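Local coordinates for protein DsbA-like disulfide oxidoreductase (Wolbachia endosymbiont of Drosophila melanogaster, PDB 6EEZ) that acts as a homotrimeric thiol-disulfide exchange protein of the thioredoxin superfamily, isomerising disulfide bonds, probably through a CxxC pair at a helix start, at residues A[164-169]-A[179-184]. Numbering follows the deposited sequence.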
ATOM      1  N   ILE A 164       1.146  -1.296  12.165  1.00 26.31           N
ATOM      2  CA  ILE A 164       2.512  -1.607  12.578  1.00 27.71           C
ATOM      3  C   ILE A 164       2.457  -2.498  13.814  1.00 29.31           C
ATOM      4  O   ILE A 164       1.946  -2.082  14.845  1.00 30.65           O
ATOM      5  CB  ILE A 164       3.321  -0.341  12.923  1.00 29.30           C
ATOM      6  CG1 ILE A 164       3.252   0.691  11.788  1.00 27.90           C
ATOM      7  CG2 ILE A 164       4.740  -0.707  13.246  1.00 30.57           C
ATOM      8  CD1 ILE A 164       3.911   2.056  12.149  1.00 29.37           C
ATOM      9  N   GLY A 165       3.024  -3.695  13.713  1.00 31.46           N
ATOM     10  CA  GLY A 165       3.063  -4.611  14.831  1.00 33.14           C
ATOM     11  C   GLY A 165       1.641  -5.012  15.229  1.00 32.42           C
ATOM     12  O   GLY A 165       0.926  -5.599  14.418  1.00 30.63           O
ATOM     13  N   ASP A 166       1.226  -4.656  16.445  1.00 39.29           N
ATOM     14  CA  ASP A 166      -0.111  -4.983  16.939  1.00 39.66           C
ATOM     15  C   ASP A 166      -1.006  -3.753  16.997  1.00 39.64           C
ATOM     16  O   ASP A 166      -2.066  -3.780  17.640  1.00 40.41           O
ATOM     17  CB  ASP A 166      -0.029  -5.635  18.328  1.00 42.02           C
ATOM     18  CG  ASP A 166       0.675  -4.762  19.349  1.00 44.60           C
ATOM     19  OD1 ASP A 166       1.226  -3.704  18.960  1.00 45.06           O
ATOM     20  OD2 ASP A 166       0.699  -5.148  20.545  1.00 46.41           O
ATOM     21  N   SER A 167      -0.585  -2.698  16.300  1.00 33.36           N
ATOM     22  CA  SER A 167      -1.286  -1.422  16.284  1.00 34.21           C
ATOM     23  C   SER A 167      -1.848  -1.036  14.922  1.00 32.59           C
ATOM     24  O   SER A 167      -1.328  -1.412  13.878  1.00 30.47           O
ATOM     25  CB  SER A 167      -0.352  -0.317  16.756  1.00 36.30           C
ATOM     26  OG  SER A 167       0.037  -0.541  18.099  1.00 37.95           O
ATOM     27  N   LEU A 168      -2.913  -0.252  14.933  1.00 34.68           N
ATOM     28  CA  LEU A 168      -3.546   0.144  13.689  1.00 33.54           C
ATOM     29  C   LEU A 168      -3.804   1.630  13.780  1.00 35.23           C
ATOM     30  O   LEU A 168      -4.499   2.091  14.681  1.00 37.41           O
ATOM     31  CB  LEU A 168      -4.826  -0.674  13.444  1.00 32.88           C
ATOM     32  CG  LEU A 168      -5.414  -0.681  12.023  1.00 31.04           C
ATOM     33  CD1 LEU A 168      -6.331  -1.882  11.788  1.00 30.35           C
ATOM     34  CD2 LEU A 168      -6.157   0.563  11.816  1.00 31.86           C
ATOM     35  N   PHE A 169      -3.177   2.363  12.853  1.00 32.24           N
ATOM     36  CA  PHE A 169      -3.265   3.824  12.771  1.00 34.09           C
ATOM     37  C   PHE A 169      -4.159   4.235  11.609  1.00 31.98           C
ATOM     38  O   PHE A 169      -3.933   3.814  10.488  1.00 29.41           O
ATOM     39  CB  PHE A 169      -1.874   4.429  12.600  1.00 34.52           C
ATOM     40  CG  PHE A 169      -0.947   4.136  13.743  1.00 36.68           C
ATOM     41  CD1 PHE A 169      -0.959   4.923  14.883  1.00 38.57           C
ATOM     42  CD2 PHE A 169      -0.081   3.068  13.680  1.00 35.34           C
ATOM     43  CE1 PHE A 169      -0.114   4.654  15.932  1.00 39.27           C
ATOM     44  CE2 PHE A 169       0.770   2.793  14.728  1.00 36.47           C
ATOM     45  CZ  PHE A 169       0.753   3.592  15.857  1.00 38.38           C
ATOM     46  N   ARG A 179       6.950   6.899  14.166  1.00 39.35           N
ATOM     47  CA  ARG A 179       8.371   6.660  14.458  1.00 39.99           C
ATOM     48  C   ARG A 179       8.610   6.139  15.883  1.00 42.37           C
ATOM     49  O   ARG A 179       9.469   5.287  16.097  1.00 42.35           O
ATOM     50  CB  ARG A 179       9.199   7.941  14.233  1.00 40.29           C
ATOM     51  CG  ARG A 179       9.602   8.160  12.773  1.00 38.71           C
ATOM     52  CD  ARG A 179      10.407   9.430  12.565  1.00 40.53           C
ATOM     53  NE  ARG A 179      11.001   9.477  11.221  1.00 39.86           N
ATOM     54  CZ  ARG A 179      11.494  10.577  10.650  1.00 41.15           C
ATOM     55  NH1 ARG A 179      11.461  11.731  11.299  1.00 43.22           N
ATOM     56  NH2 ARG A 179      12.001  10.524   9.425  1.00 40.88           N
ATOM     57  N   LYS A 180       7.864   6.674  16.842  1.00 47.60           N
ATOM     58  CA  LYS A 180       7.946   6.237  18.228  1.00 50.00           C
ATOM     59  C   LYS A 180       7.478   4.776  18.371  1.00 49.34           C
ATOM     60  O   LYS A 180       8.089   3.991  19.099  1.00 50.44           O
ATOM     61  CB  LYS A 180       7.112   7.173  19.120  1.00 51.97           C
ATOM     62  CG  LYS A 180       7.012   6.750  20.592  1.00 53.86           C
ATOM     63  CD  LYS A 180       6.373   7.828  21.479  1.00 55.71           C
ATOM     64  CE  LYS A 180       5.091   7.320  22.168  1.00 56.29           C
ATOM     65  NZ  LYS A 180       4.670   8.173  23.328  1.00 58.33           N
ATOM     66  N   LYS A 181       6.399   4.412  17.679  1.00 43.77           N
ATOM     67  CA  LYS A 181       5.926   3.033  17.710  1.00 42.96           C
ATOM     68  C   LYS A 181       6.958   2.099  17.102  1.00 41.96           C
ATOM     69  O   LYS A 181       7.242   1.040  17.653  1.00 42.81           O
ATOM     70  CB  LYS A 181       4.602   2.887  16.970  1.00 42.14           C
ATOM     71  CG  LYS A 181       4.063   1.460  16.944  1.00 41.64           C
ATOM     72  CD  LYS A 181       3.569   0.982  18.297  1.00 43.05           C
ATOM     73  CE  LYS A 181       3.114  -0.471  18.191  1.00 42.11           C
ATOM     74  NZ  LYS A 181       2.388  -1.050  19.371  1.00 42.85           N
ATOM     75  N   VAL A 182       7.516   2.487  15.963  1.00 38.68           N
ATOM     76  CA  VAL A 182       8.595   1.710  15.347  1.00 37.85           C
ATOM     77  C   VAL A 182       9.797   1.533  16.269  1.00 40.13           C
ATOM     78  O   VAL A 182      10.400   0.471  16.297  1.00 40.51           O
ATOM     79  CB  VAL A 182       9.085   2.366  14.055  1.00 35.93           C
ATOM     80  CG1 VAL A 182      10.432   1.747  13.599  1.00 35.88           C
ATOM     81  CG2 VAL A 182       8.045   2.236  12.984  1.00 33.57           C
ATOM     82  N   ASP A 183      10.170   2.576  16.998  1.00 48.94           N
ATOM     83  CA  ASP A 183      11.346   2.505  17.874  1.00 51.16           C
ATOM     84  C   ASP A 183      11.055   1.637  19.082  1.00 53.01           C
ATOM     85  O   ASP A 183      11.891   0.848  19.517  1.00 54.30           O
ATOM     86  CB  ASP A 183      11.779   3.899  18.343  1.00 52.15           C
ATOM     87  CG  ASP A 183      12.652   4.602  17.348  1.00 51.76           C
ATOM     88  OD1 ASP A 183      12.863   4.047  16.247  1.00 50.26           O
ATOM     89  OD2 ASP A 183      13.145   5.708  17.672  1.00 53.13           O
ATOM     90  N   GLU A 184       9.866   1.827  19.636  1.00 54.24           N
ATOM     91  CA  GLU A 184       9.392   1.033  20.752  1.00 55.29           C
ATOM     92  C   GLU A 184       9.483  -0.451  20.405  1.00 54.73           C
ATOM     93  O   GLU A 184       9.975  -1.254  21.194  1.00 56.26           O
ATOM     94  CB  GLU A 184       7.962   1.461  21.093  1.00 55.00           C
ATOM     95  CG  GLU A 184       7.124   0.502  21.920  1.00 55.60           C
ATOM     96  CD  GLU A 184       5.637   0.804  21.790  1.00 55.42           C
ATOM     97  OE1 GLU A 184       5.263   1.994  21.894  1.00 55.90           O
ATOM     98  OE2 GLU A 184       4.851  -0.142  21.553  1.00 54.98           O
TER
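Lys181 reaches from the C-terminal helix 175-185 to the tight turn between the last two strands of the sheet, and its ammonium group carries the polar half of this contact. Lys181 NZ donates to Ser167 OG at 2.7 Å and to Asp166 OD1 at 2.9 Å; the second bond is also a salt bridge and meets the carboxylate oxygen nearly along its C-O axis. The Asp166 side chain crosses the lysine at about a right angle. Within the helix, a weaker salt bridge runs from Lys181 NZ to Glu184 OE2, 3.4 Å away, so two carboxylates and a hydroxyl share one cation. CG of Lys181 stands anti to the backbone N (chi1 179°), which sends the chain out from the helix, and a bend at chi2 (71°) carries the amine on to the turn.

The apolar part lies around the lysine stem and Ile164. Phe169 CZ lies 4.1 Å from Lys181 CB, the ring approaching obliquely. Ile164 CD1 packs on Val182 CG2 at 4.2 Å, and Ile164 also touches Leu178 and Leu185 of the same helix.

Ile164 to Ser167 form a type II' beta turn that closes the hairpin of strands 161-164 and 167-170. In this thioredoxin-like fold the contact ties the edge hairpin to the terminal helix: apolar where Ile164 meets Val182, polar and ionic around Lys181 NZ, where the two acids probably favour a protonated amine.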